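TetR transcriptional regulator (Chloroflexus aurantiacus, PDB 3QBM) probably binds DNA through an N-terminal helix-turn-helix domain and regulates transcription as a dimer of the TetR family. Local coordinates at residues L19-G24 / G103-N108; A57-A62 / R121-A126; T137-G142 / V152-L157; I85-V90 / D129-T134. All coordinates share one frame; numbering follows the deposited sequence.

Contact 1 of 4, residues L19-G24 / G103-N108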
loop_
_atom_site.group_PDB
_atom_site.type_symbol
_atom_site.label_atom_id
_atom_site.label_comp_id
_atom_site.label_asym_id
_atom_site.label_seq_id
_atom_site.Cartn_x
_atom_site.Cartn_y
_atom_site.Cartn_z
ATOM N N LEU A 19 -0.584 -18.025 -4.306
ATOM C CA LEU A 19 -1.582 -18.089 -3.264
ATOM C C LEU A 19 -1.333 -17.031 -2.172
ATOM O O LEU A 19 -2.276 -16.412 -1.668
ATOM C CB LEU A 19 -1.608 -19.482 -2.612
ATOM C CG LEU A 19 -2.168 -20.614 -3.493
ATOM C CD1 LEU A 19 -1.809 -22.010 -2.931
ATOM C CD2 LEU A 19 -3.674 -20.477 -3.619
ATOM N N PHE A 20 -0.073 -16.885 -1.759
ATOM C CA PHE A 20 0.255 -15.945 -0.685
ATOM C C PHE A 20 -0.046 -14.505 -1.138
ATOM O O PHE A 20 -0.395 -13.651 -0.335
ATOM C CB PHE A 20 1.740 -15.991 -0.308
ATOM C CG PHE A 20 2.193 -17.243 0.362
ATOM C CD1 PHE A 20 1.495 -17.797 1.413
ATOM C CD2 PHE A 20 3.417 -17.813 0.016
ATOM C CE1 PHE A 20 1.960 -18.918 2.054
ATOM C CE2 PHE A 20 3.881 -18.924 0.667
ATOM C CZ PHE A 20 3.165 -19.481 1.666
ATOM N N ASN A 21 0.120 -14.245 -2.422
ATOM C CA ASN A 21 -0.094 -12.894 -2.941
ATOM C C ASN A 21 -1.545 -12.409 -2.820
ATOM O O ASN A 21 -1.808 -11.187 -2.675
ATOM C CB ASN A 21 0.351 -12.791 -4.391
ATOM C CG ASN A 21 0.686 -11.383 -4.778
ATOM O OD1 ASN A 21 1.263 -10.659 -3.978
ATOM N ND2 ASN A 21 0.346 -10.985 -6.019
ATOM N N VAL A 22 -2.458 -13.368 -2.849
ATOM C CA VAL A 22 -3.883 -13.114 -2.722
ATOM C C VAL A 22 -4.398 -13.173 -1.296
ATOM O O VAL A 22 -5.044 -12.220 -0.826
ATOM C CB VAL A 22 -4.676 -14.126 -3.600
ATOM C CG1 VAL A 22 -6.169 -14.090 -3.263
ATOM C CG2 VAL A 22 -4.388 -13.871 -5.054
ATOM N N SER A 23 -4.123 -14.286 -0.604
ATOM C CA SER A 23 -4.704 -14.551 0.695
ATOM C C SER A 23 -3.759 -14.289 1.853
ATOM O O SER A 23 -4.137 -14.455 3.013
ATOM C CB SER A 23 -5.202 -16.013 0.745
ATOM O OG SER A 23 -6.193 -16.189 -0.231
ATOM N N GLY A 24 -2.539 -13.885 1.538
ATOM C CA GLY A 24 -1.549 -13.596 2.528
ATOM C C GLY A 24 -0.849 -14.859 3.003
ATOM O O GLY A 24 -1.212 -15.985 2.645
ATOM N N GLY A 103 -1.802 -8.848 -7.572
ATOM C CA GLY A 103 -1.200 -7.529 -7.466
ATOM C C GLY A 103 0.302 -7.508 -7.257
ATOM O O GLY A 103 0.999 -8.485 -7.577
ATOM N N CYS A 104 0.821 -6.380 -6.778
ATOM C CA CYS A 104 2.259 -6.264 -6.485
ATOM C C CYS A 104 2.629 -7.033 -5.224
ATOM O O CYS A 104 2.133 -6.706 -4.145
ATOM C CB CYS A 104 2.708 -4.792 -6.327
ATOM S SG CYS A 104 4.421 -4.622 -5.921
ATOM N N PRO A 105 3.532 -8.027 -5.334
ATOM C CA PRO A 105 3.892 -8.792 -4.124
ATOM C C PRO A 105 4.757 -8.029 -3.139
ATOM O O PRO A 105 4.825 -8.392 -1.942
ATOM C CB PRO A 105 4.647 -9.994 -4.689
ATOM C CG PRO A 105 5.286 -9.453 -5.925
ATOM C CD PRO A 105 4.274 -8.496 -6.517
ATOM N N ILE A 106 5.398 -6.958 -3.607
ATOM C CA ILE A 106 6.199 -6.102 -2.740
ATOM C C ILE A 106 5.252 -5.319 -1.814
ATOM O O ILE A 106 5.405 -5.333 -0.571
ATOM C CB ILE A 106 7.120 -5.171 -3.569
ATOM C CG1 ILE A 106 7.897 -5.958 -4.638
ATOM C CG2 ILE A 106 8.135 -4.420 -2.662
ATOM C CD1 ILE A 106 8.713 -7.110 -4.101
ATOM N N LEU A 107 4.270 -4.643 -2.425
ATOM C CA LEU A 107 3.209 -3.950 -1.702
ATOM C C LEU A 107 2.450 -4.916 -0.790
ATOM O O LEU A 107 2.250 -4.646 0.402
ATOM C CB LEU A 107 2.237 -3.273 -2.681
ATOM C CG LEU A 107 0.938 -2.636 -2.186
ATOM C CD1 LEU A 107 1.224 -1.501 -1.198
ATOM C CD2 LEU A 107 0.019 -2.162 -3.350
ATOM N N ASN A 108 1.977 -6.015 -1.347
ATOM C CA ASN A 108 1.173 -6.934 -0.565
ATOM C C ASN A 108 1.952 -7.516 0.647
ATOM O O ASN A 108 1.403 -7.632 1.756
ATOM C CB ASN A 108 0.649 -8.062 -1.444
ATOM C CG ASN A 108 -0.374 -7.603 -2.473
ATOM O OD1 ASN A 108 -0.879 -6.470 -2.438
ATOM N ND2 ASN A 108 -0.663 -8.491 -3.426
#
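The amide of Asn-21, near the end of helix 2-23, reaches the start of helix 105-113 and so joins the TetR-family DNA-binding domain to the C-terminal domain. Its CG lies anti to the backbone N (chi1 -156°), which carries the amide across to Gly-103 on one arm and Asn-108 on the other. On the nitrogen side, Asn-21 ND2 donates to Gly-103 O at 3.0 Å. That oxygen lies in the amide plane of Asn-21, whereas the donor stands above the carbonyl plane of Gly-103. ND2 also bonds Val-101 O, so two backbone carbonyls fix which way round the amide sits. On the oxygen side, Asn-21 OD1 accepts from Asn-108 ND2 at 3.0 Å, the donor standing above the carbonyl plane of Asn-21; the two side chains cross nearly at right angles with their amide planes 42° apart. Asn-108 ND2 bonds Gly-102 O as well, tying the second asparagine to the same loop. Helix 105-113 begins here with Cys-104 as N-cap, its SG accepting from Leu-107 N. The side chain of Asn-108 is about 4 Å from a bound magnesium ion and packs on Ile-111 of the second subunit. Beside the amide pair, Asn-21 OD1 rests 3.2 Å from Pro-105 CA.

Contact 2 of 4, residues A57-A62 / R121-A126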
loop_
_atom_site.group_PDB
_atom_site.type_symbol
_atom_site.label_atom_id
_atom_site.label_comp_id
_atom_site.label_asym_id
_atom_site.label_seq_id
_atom_site.Cartn_x
_atom_site.Cartn_y
_atom_site.Cartn_z
ATOM N N ALA A 57 11.002 -18.587 0.499
ATOM C CA ALA A 57 11.391 -18.966 -0.852
ATOM C C ALA A 57 10.383 -18.420 -1.870
ATOM O O ALA A 57 10.786 -17.925 -2.927
ATOM C CB ALA A 57 11.519 -20.455 -0.954
ATOM N N ALA A 58 9.093 -18.478 -1.519
ATOM C CA ALA A 58 7.991 -17.944 -2.339
ATOM C C ALA A 58 8.135 -16.440 -2.541
ATOM O O ALA A 58 7.862 -15.949 -3.644
ATOM C CB ALA A 58 6.611 -18.264 -1.724
ATOM N N PHE A 59 8.543 -15.693 -1.505
ATOM C CA PHE A 59 8.805 -14.268 -1.714
ATOM C C PHE A 59 10.014 -14.036 -2.636
ATOM O O PHE A 59 9.953 -13.210 -3.563
ATOM C CB PHE A 59 9.053 -13.501 -0.432
ATOM C CG PHE A 59 9.253 -12.028 -0.669
ATOM C CD1 PHE A 59 8.165 -11.199 -0.785
ATOM C CD2 PHE A 59 10.529 -11.498 -0.874
ATOM C CE1 PHE A 59 8.340 -9.847 -1.079
ATOM C CE2 PHE A 59 10.713 -10.154 -1.156
ATOM C CZ PHE A 59 9.640 -9.337 -1.245
ATOM N N ASP A 60 11.118 -14.728 -2.371
ATOM C CA ASP A 60 12.332 -14.584 -3.203
ATOM C C ASP A 60 11.983 -14.790 -4.673
ATOM O O ASP A 60 12.523 -14.119 -5.558
ATOM C CB ASP A 60 13.425 -15.563 -2.754
ATOM C CG ASP A 60 14.020 -15.180 -1.438
ATOM O OD1 ASP A 60 13.790 -14.045 -0.944
ATOM O OD2 ASP A 60 14.678 -16.038 -0.831
ATOM N N TYR A 61 11.022 -15.670 -4.920
ATOM C CA TYR A 61 10.548 -15.967 -6.257
ATOM C C TYR A 61 9.741 -14.821 -6.840
ATOM O O TYR A 61 9.881 -14.484 -8.027
ATOM C CB TYR A 61 9.697 -17.215 -6.226
ATOM C CG TYR A 61 8.873 -17.420 -7.448
ATOM C CD1 TYR A 61 9.396 -18.080 -8.564
ATOM C CD2 TYR A 61 7.563 -16.988 -7.497
ATOM C CE1 TYR A 61 8.631 -18.264 -9.701
ATOM C CE2 TYR A 61 6.786 -17.164 -8.638
ATOM C CZ TYR A 61 7.331 -17.812 -9.732
ATOM O OH TYR A 61 6.571 -17.999 -10.863
ATOM N N ALA A 62 8.841 -14.291 -6.020
ATOM C CA ALA A 62 8.060 -13.110 -6.375
ATOM C C ALA A 62 9.000 -11.926 -6.626
ATOM O O ALA A 62 8.832 -11.219 -7.610
ATOM C CB ALA A 62 7.045 -12.792 -5.279
ATOM N N ARG A 121 10.058 -8.569 6.121
ATOM C CA ARG A 121 10.241 -7.122 6.080
ATOM C C ARG A 121 11.604 -6.761 5.479
ATOM O O ARG A 121 11.715 -5.853 4.639
ATOM C CB ARG A 121 10.062 -6.503 7.490
ATOM C CG ARG A 121 10.219 -4.987 7.522
ATOM C CD ARG A 121 9.812 -4.376 8.857
ATOM N NE ARG A 121 10.728 -4.774 9.913
ATOM C CZ ARG A 121 10.416 -5.475 11.014
ATOM N NH1 ARG A 121 9.171 -5.907 11.277
ATOM N NH2 ARG A 121 11.378 -5.741 11.891
ATOM N N GLU A 122 12.642 -7.495 5.881
ATOM C CA GLU A 122 13.984 -7.232 5.400
ATOM C C GLU A 122 14.085 -7.513 3.911
ATOM O O GLU A 122 14.783 -6.815 3.182
ATOM C CB GLU A 122 15.008 -8.086 6.161
ATOM C CG GLU A 122 16.427 -7.685 5.803
ATOM C CD GLU A 122 17.478 -8.384 6.657
ATOM O OE1 GLU A 122 17.254 -9.544 7.069
ATOM O OE2 GLU A 122 18.538 -7.770 6.901
ATOM N N ARG A 123 13.403 -8.565 3.467
ATOM C CA ARG A 123 13.360 -8.909 2.045
ATOM C C ARG A 123 12.607 -7.854 1.205
ATOM O O ARG A 123 13.046 -7.507 0.100
ATOM C CB ARG A 123 12.742 -10.284 1.867
ATOM C CG ARG A 123 13.748 -11.413 2.012
ATOM C CD ARG A 123 13.021 -12.718 2.160
ATOM N NE ARG A 123 13.769 -13.847 1.616
ATOM C CZ ARG A 123 14.714 -14.539 2.243
ATOM N NH1 ARG A 123 15.100 -14.252 3.473
ATOM N NH2 ARG A 123 15.272 -15.563 1.613
ATOM N N VAL A 124 11.487 -7.364 1.741
ATOM C CA VAL A 124 10.736 -6.306 1.092
ATOM C C VAL A 124 11.634 -5.086 1.020
ATOM O O VAL A 124 11.760 -4.495 -0.062
ATOM C CB VAL A 124 9.370 -6.018 1.789
ATOM C CG1 VAL A 124 8.632 -4.769 1.189
ATOM C CG2 VAL A 124 8.448 -7.228 1.666
ATOM N N ARG A 125 12.290 -4.732 2.130
ATOM C CA ARG A 125 13.180 -3.567 2.155
ATOM C C ARG A 125 14.291 -3.682 1.123
ATOM O O ARG A 125 14.620 -2.708 0.452
ATOM C CB ARG A 125 13.719 -3.302 3.563
ATOM C CG ARG A 125 14.737 -2.187 3.672
ATOM C CD ARG A 125 15.022 -1.926 5.150
ATOM N NE ARG A 125 15.751 -0.686 5.368
ATOM C CZ ARG A 125 15.954 -0.126 6.557
ATOM N NH1 ARG A 125 15.484 -0.680 7.672
ATOM N NH2 ARG A 125 16.630 1.007 6.630
ATOM N N ALA A 126 14.855 -4.878 0.985
ATOM C CA ALA A 126 15.898 -5.126 -0.016
ATOM C C ALA A 126 15.382 -4.836 -1.451
ATOM O O ALA A 126 16.097 -4.224 -2.260
ATOM C CB ALA A 126 16.422 -6.554 0.118
#
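Asp-60 and Arg-123 form a bidentate salt bridge between helix 51-74 and helix 118-144, whose segments here run almost parallel, with axes 10.8 Å apart and 10° between their directions. The guanidinium grips side-on: Arg-123 NE donates to Asp-60 OD1 at 2.6 Å, and Arg-123 NH2 donates to Asp-60 OD2, also at 2.6 Å. The NH2 bond is the straighter, at 172°, and uses the syn lone pair of OD2, while NE meets OD1 on its syn side but somewhat out of the carboxylate plane. The two flat groups are nearly coplanar, and an extended chain from CG to NE spans the gap.

Apolar packing lies deeper. A trans first torsion (chi1 -177°) swings the ring of Phe-59 out between the helices. Phe-59 CE2 touches Arg-123 CB at 3.6 Å, and Phe-59 CZ meets Val-124 CG2 at 3.8 Å, the valine crossing it at about a right angle. Ile-106 and Thr-109 of helix 105-113 also pack on the ring, and Ile-174 of the second subunit reaches Val-124.

Helix 51-74 is the family's connection from the DNA-binding domain to the regulatory domain, and this contact fastens it to the latter. Two short charged bonds fix the rotation of the guanidinium at the partly exposed margin, while the buried ring supplies contacts with little directional preference; the pairing therefore probably favours a particular alignment of the two helices.

Contact 3 of 4, residues T137-G142 / V152-L157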
loop_
_atom_site.group_PDB
_atom_site.type_symbol
_atom_site.label_atom_id
_atom_site.label_comp_id
_atom_site.label_asym_id
_atom_site.label_seq_id
_atom_site.Cartn_x
_atom_site.Cartn_y
_atom_site.Cartn_z
ATOM N N THR A 137 21.074 5.576 -9.750
ATOM C CA THR A 137 22.079 5.386 -10.803
ATOM C C THR A 137 21.678 6.141 -12.049
ATOM O O THR A 137 22.495 6.791 -12.663
ATOM C CB THR A 137 22.287 3.902 -11.094
ATOM O OG1 THR A 137 22.738 3.279 -9.886
ATOM C CG2 THR A 137 23.345 3.672 -12.159
ATOM N N LEU A 138 20.401 6.078 -12.400
ATOM C CA LEU A 138 19.904 6.805 -13.556
ATOM C C LEU A 138 19.988 8.314 -13.392
ATOM O O LEU A 138 20.380 9.041 -14.331
ATOM C CB LEU A 138 18.488 6.359 -13.861
ATOM C CG LEU A 138 18.322 4.949 -14.419
ATOM C CD1 LEU A 138 16.850 4.550 -14.287
ATOM C CD2 LEU A 138 18.784 4.857 -15.913
ATOM N N VAL A 139 19.658 8.800 -12.198
ATOM C CA VAL A 139 19.743 10.210 -11.964
ATOM C C VAL A 139 21.191 10.687 -12.063
ATOM O O VAL A 139 21.448 11.652 -12.743
ATOM C CB VAL A 139 19.095 10.613 -10.618
ATOM C CG1 VAL A 139 19.488 12.073 -10.256
ATOM C CG2 VAL A 139 17.555 10.375 -10.687
ATOM N N GLN A 140 22.147 10.011 -11.432
ATOM C CA GLN A 140 23.548 10.455 -11.561
ATOM C C GLN A 140 24.037 10.326 -12.997
ATOM O O GLN A 140 24.785 11.173 -13.477
ATOM C CB GLN A 140 24.522 9.751 -10.605
ATOM C CG GLN A 140 25.981 10.237 -10.742
ATOM C CD GLN A 140 26.149 11.791 -10.726
ATOM O OE1 GLN A 140 25.811 12.450 -9.731
ATOM N NE2 GLN A 140 26.681 12.366 -11.836
ATOM N N THR A 141 23.618 9.281 -13.708
ATOM C CA THR A 141 23.991 9.189 -15.134
ATOM C C THR A 141 23.462 10.400 -15.926
ATOM O O THR A 141 24.187 11.036 -16.675
ATOM C CB THR A 141 23.542 7.829 -15.743
ATOM O OG1 THR A 141 24.319 6.790 -15.129
ATOM C CG2 THR A 141 23.771 7.769 -17.214
ATOM N N GLY A 142 22.203 10.744 -15.695
ATOM C CA GLY A 142 21.550 11.829 -16.391
ATOM C C GLY A 142 22.190 13.141 -16.080
ATOM O O GLY A 142 22.317 13.980 -16.970
ATOM N N VAL A 152 18.746 17.824 -8.684
ATOM C CA VAL A 152 17.807 16.761 -8.393
ATOM C C VAL A 152 18.334 15.813 -7.330
ATOM O O VAL A 152 19.433 15.285 -7.448
ATOM C CB VAL A 152 17.390 16.005 -9.678
ATOM C CG1 VAL A 152 16.517 14.741 -9.344
ATOM C CG2 VAL A 152 16.698 16.978 -10.626
ATOM N N ASP A 153 17.557 15.643 -6.263
ATOM C CA ASP A 153 17.884 14.681 -5.196
ATOM C C ASP A 153 17.317 13.316 -5.619
ATOM O O ASP A 153 16.091 13.126 -5.635
ATOM C CB ASP A 153 17.265 15.145 -3.881
ATOM C CG ASP A 153 17.648 14.285 -2.723
ATOM O OD1 ASP A 153 17.608 13.024 -2.830
ATOM O OD2 ASP A 153 18.000 14.894 -1.677
ATOM N N ALA A 154 18.221 12.406 -5.961
ATOM C CA ALA A 154 17.885 11.105 -6.538
ATOM C C ALA A 154 17.038 10.260 -5.615
ATOM O O ALA A 154 16.040 9.723 -6.035
ATOM C CB ALA A 154 19.140 10.343 -6.936
ATOM N N ASP A 155 17.439 10.128 -4.366
ATOM C CA ASP A 155 16.672 9.289 -3.465
ATOM C C ASP A 155 15.316 9.870 -3.130
ATOM O O ASP A 155 14.365 9.093 -2.946
ATOM C CB ASP A 155 17.415 8.982 -2.177
ATOM C CG ASP A 155 16.802 7.770 -1.446
ATOM O OD1 ASP A 155 16.755 6.673 -2.045
ATOM O OD2 ASP A 155 16.368 7.907 -0.293
ATOM N N ARG A 156 15.198 11.209 -3.064
ATOM C CA ARG A 156 13.892 11.866 -2.855
ATOM C C ARG A 156 12.976 11.501 -4.012
ATOM O O ARG A 156 11.809 11.113 -3.820
ATOM C CB ARG A 156 13.982 13.402 -2.779
ATOM C CG ARG A 156 14.423 13.953 -1.440
ATOM C CD ARG A 156 14.127 15.460 -1.291
ATOM N NE ARG A 156 14.536 15.901 0.042
ATOM C CZ ARG A 156 14.329 17.111 0.546
ATOM N NH1 ARG A 156 13.729 18.050 -0.172
ATOM N NH2 ARG A 156 14.742 17.370 1.771
ATOM N N LEU A 157 13.502 11.604 -5.229
ATOM C CA LEU A 157 12.707 11.259 -6.422
ATOM C C LEU A 157 12.288 9.786 -6.374
ATOM O O LEU A 157 11.120 9.428 -6.645
ATOM C CB LEU A 157 13.493 11.584 -7.690
ATOM C CG LEU A 157 12.824 11.242 -9.030
ATOM C CD1 LEU A 157 11.488 12.024 -9.119
ATOM C CD2 LEU A 157 13.748 11.494 -10.262
#
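Val-139 is the bump of this contact, a branched side chain on helix 118-144 that fits against Ala-154 and Leu-157 in the first turn of helix 154-175 and Val-152 in the loop that leads into it. These two helices belong to the all-helical C-terminal domain of the TetR fold and follow each other in the chain. Ala-154 forms the shallow floor: its CB lies 3.7 Å from Val-139 CB, and its small size lets the backbones come to 5.8 Å between the CA atoms of Val-139 and Ala-154. The two methyls then part over it. Val-139 CG1 leans to Val-152 CG1 at 4.1 Å, and Val-139 CG2 to Leu-157 CD2 at 4.0 Å.

Val-152 and Leu-157 thus border the hollow. Val-152 also packs on Val-196 and Leu-157 on Tyr-191, both of helix 179-196; Ile-84 of helix 80-92 touches Val-139 as well. Asp-153 is the N-cap of helix 154-175, its OD1 accepting from Arg-156 N.

No hydrogen bond crosses between the two segments. Their fit rests on methyl groups and the methine of Val-139, so shape sets the spacing, while Asp-153 caps the helix and Asp-155, in its first turn, ties it by a salt bridge to Arg-136 of helix 118-144.

Contact 4 of 4, residues I85-V90 / D129-T134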
loop_
_atom_site.group_PDB
_atom_site.type_symbol
_atom_site.label_atom_id
_atom_site.label_comp_id
_atom_site.label_asym_id
_atom_site.label_seq_id
_atom_site.Cartn_x
_atom_site.Cartn_y
_atom_site.Cartn_z
ATOM N N ILE A 85 10.928 7.206 -16.691
ATOM C CA ILE A 85 9.496 7.160 -17.013
ATOM C C ILE A 85 9.055 5.694 -17.346
ATOM O O ILE A 85 7.953 5.288 -17.041
ATOM C CB ILE A 85 9.188 8.186 -18.145
ATOM C CG1 ILE A 85 9.379 9.599 -17.633
ATOM C CG2 ILE A 85 7.766 7.979 -18.710
ATOM C CD1 ILE A 85 9.100 10.695 -18.638
ATOM N N ALA A 86 9.948 4.887 -17.896
ATOM C CA ALA A 86 9.635 3.482 -18.192
ATOM C C ALA A 86 9.453 2.720 -16.888
ATOM O O ALA A 86 8.685 1.762 -16.825
ATOM C CB ALA A 86 10.728 2.849 -19.055
ATOM N N PHE A 87 10.158 3.141 -15.836
ATOM C CA PHE A 87 9.924 2.572 -14.483
ATOM C C PHE A 87 8.470 2.819 -14.023
ATOM O O PHE A 87 7.799 1.900 -13.521
ATOM C CB PHE A 87 10.938 3.162 -13.510
ATOM C CG PHE A 87 10.904 2.575 -12.137
ATOM C CD1 PHE A 87 10.045 3.094 -11.166
ATOM C CD2 PHE A 87 11.742 1.530 -11.798
ATOM C CE1 PHE A 87 10.015 2.575 -9.866
ATOM C CE2 PHE A 87 11.710 0.999 -10.479
ATOM C CZ PHE A 87 10.862 1.529 -9.537
ATOM N N LEU A 88 7.970 4.034 -14.237
ATOM C CA LEU A 88 6.566 4.345 -13.997
ATOM C C LEU A 88 5.669 3.463 -14.872
ATOM O O LEU A 88 4.658 2.920 -14.382
ATOM C CB LEU A 88 6.232 5.821 -14.272
ATOM C CG LEU A 88 7.146 6.922 -13.753
ATOM C CD1 LEU A 88 6.690 8.308 -14.201
ATOM C CD2 LEU A 88 7.244 6.854 -12.227
ATOM N N ASP A 89 6.046 3.285 -16.139
ATOM C CA ASP A 89 5.236 2.542 -17.070
ATOM C C ASP A 89 5.090 1.070 -16.653
ATOM O O ASP A 89 4.042 0.473 -16.854
ATOM C CB ASP A 89 5.773 2.622 -18.485
ATOM C CG ASP A 89 4.817 2.036 -19.461
ATOM O OD1 ASP A 89 3.684 2.541 -19.533
ATOM O OD2 ASP A 89 5.157 1.029 -20.087
ATOM N N VAL A 90 6.136 0.500 -16.056
ATOM C CA VAL A 90 6.042 -0.862 -15.535
ATOM C C VAL A 90 4.881 -0.918 -14.522
ATOM O O VAL A 90 4.019 -1.793 -14.610
ATOM C CB VAL A 90 7.389 -1.334 -14.887
ATOM C CG1 VAL A 90 7.214 -2.679 -14.177
ATOM C CG2 VAL A 90 8.488 -1.435 -15.959
ATOM N N ASP A 129 15.071 -1.114 -1.800
ATOM C CA ASP A 129 16.430 -0.581 -1.945
ATOM C C ASP A 129 17.037 -0.816 -3.325
ATOM O O ASP A 129 17.804 0.011 -3.798
ATOM C CB ASP A 129 17.342 -1.039 -0.803
ATOM C CG ASP A 129 17.003 -0.347 0.514
ATOM O OD1 ASP A 129 16.229 0.635 0.508
ATOM O OD2 ASP A 129 17.484 -0.791 1.573
ATOM N N GLU A 130 16.664 -1.897 -4.000
ATOM C CA GLU A 130 17.124 -2.114 -5.389
ATOM C C GLU A 130 16.521 -1.046 -6.292
ATOM O O GLU A 130 17.221 -0.468 -7.129
ATOM C CB GLU A 130 16.700 -3.461 -5.970
ATOM C CG GLU A 130 17.134 -4.701 -5.266
ATOM C CD GLU A 130 16.604 -5.923 -5.995
ATOM O OE1 GLU A 130 15.788 -6.671 -5.413
ATOM O OE2 GLU A 130 16.953 -6.105 -7.184
ATOM N N TRP A 131 15.201 -0.811 -6.159
ATOM C CA TRP A 131 14.525 0.249 -6.944
ATOM C C TRP A 131 15.172 1.623 -6.701
ATOM O O TRP A 131 15.406 2.390 -7.621
ATOM C CB TRP A 131 13.013 0.337 -6.596
ATOM C CG TRP A 131 12.230 -0.893 -6.933
ATOM C CD1 TRP A 131 12.556 -1.868 -7.848
ATOM C CD2 TRP A 131 10.933 -1.237 -6.437
ATOM N NE1 TRP A 131 11.567 -2.807 -7.902
ATOM C CE2 TRP A 131 10.548 -2.434 -7.065
ATOM C CE3 TRP A 131 10.056 -0.638 -5.531
ATOM C CZ2 TRP A 131 9.333 -3.073 -6.789
ATOM C CZ3 TRP A 131 8.859 -1.278 -5.238
ATOM C CH2 TRP A 131 8.511 -2.491 -5.882
ATOM N N ARG A 132 15.427 1.940 -5.444
ATOM C CA ARG A 132 16.078 3.187 -5.093
ATOM C C ARG A 132 17.485 3.301 -5.730
ATOM O O ARG A 132 17.855 4.368 -6.258
ATOM C CB ARG A 132 16.199 3.293 -3.562
ATOM C CG ARG A 132 14.903 3.499 -2.882
ATOM C CD ARG A 132 14.986 3.327 -1.388
ATOM N NE ARG A 132 15.603 4.461 -0.710
ATOM C CZ ARG A 132 15.866 4.483 0.595
ATOM N NH1 ARG A 132 15.578 3.431 1.381
ATOM N NH2 ARG A 132 16.385 5.572 1.131
ATOM N N GLU A 133 18.258 2.223 -5.653
ATOM C CA GLU A 133 19.581 2.209 -6.289
ATOM C C GLU A 133 19.471 2.401 -7.823
ATOM O O GLU A 133 20.270 3.116 -8.410
ATOM C CB GLU A 133 20.341 0.925 -5.975
ATOM C CG GLU A 133 21.827 0.936 -6.412
ATOM C CD GLU A 133 22.754 1.765 -5.481
ATOM O OE1 GLU A 133 22.581 3.004 -5.354
ATOM O OE2 GLU A 133 23.687 1.160 -4.882
ATOM N N THR A 134 18.497 1.738 -8.445
ATOM C CA THR A 134 18.228 1.880 -9.898
ATOM C C THR A 134 17.969 3.315 -10.310
ATOM O O THR A 134 18.581 3.839 -11.244
ATOM C CB THR A 134 17.043 0.970 -10.330
ATOM O OG1 THR A 134 17.504 -0.374 -10.236
ATOM C CG2 THR A 134 16.599 1.224 -11.809
#
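Phe-87 points the edge of its ring at the face of the Trp-131 indole, a T-shaped pair between helix 80-92 and helix 118-144 inside the C-terminal domain of the TetR fold. The phenyl ring and the five-membered ring have centroids 5.3 Å apart and planes at 80°. The leading atom is Phe-87 CZ, which stands over one face of the indole, offset toward its rim, and comes to 3.8 Å from Trp-131 CG. Beside it, Phe-87 CE2 lies 4.0 Å from Trp-131 CD1. The phenyl also meets the root of the tryptophan, with Phe-87 CZ 3.8 Å from Trp-131 CB.

Different first torsions bring the rings together. In Phe-87 it is trans (chi1 -174°), which carries the ring to the other helix, whereas Trp-131 keeps CG beside its backbone N (chi1 -63°), which lays the indole across the path of the phenyl. The backbones stay well apart, 9.1 Å between the CA atoms of Phe-87 and Trp-131, so the aromatic groups span the distance.

Phe-70 of helix 51-74 joins both rings, stacking on Phe-87 and meeting Trp-131 at an inclined angle, and Phe-91 adds a second edge-to-face partner for the indole. Ile-161 of helix 154-175 also packs on Phe-87. Farther round helix 118-144, where Asp-129 and Arg-132 pack on Leu-175 of the second subunit, Arg-132 NH1 makes a salt bridge to Asp-129 OD1, with a weak hydrogen bond.

With no hydrogen bond between the segments, cohesion here probably comes from dispersion and from the slightly positive ring-edge hydrogens of Phe-87 facing the electron-rich indole, an attraction that favours the steep angle between the rings.

Contacts 1 and 4 are buried, whereas contacts 2 and 3 are partly exposed. Helix 118-144 serves contacts 2, 3 and 4, pairing in turn with helix 51-74, helix 154-175 and helix 80-92; contact 1 instead joins helix 2-23 to helix 105-113, which precedes helix 118-144 in the chain. The chemistry varies accordingly: buried amides and backbone carbonyls at the domain junction in contact 1, an ion pair above an apolar layer in contact 2, aliphatic fit in contact 3 and aromatic rings in contact 4. Ile-106 packs on both Phe-59 and Trp-131, linking contacts 1, 2 and 4. Contact 3 stands about 29 Å from contact 1, centre to centre, but a salt bridge between Asp-155 and Arg-132 ties it to contact 4.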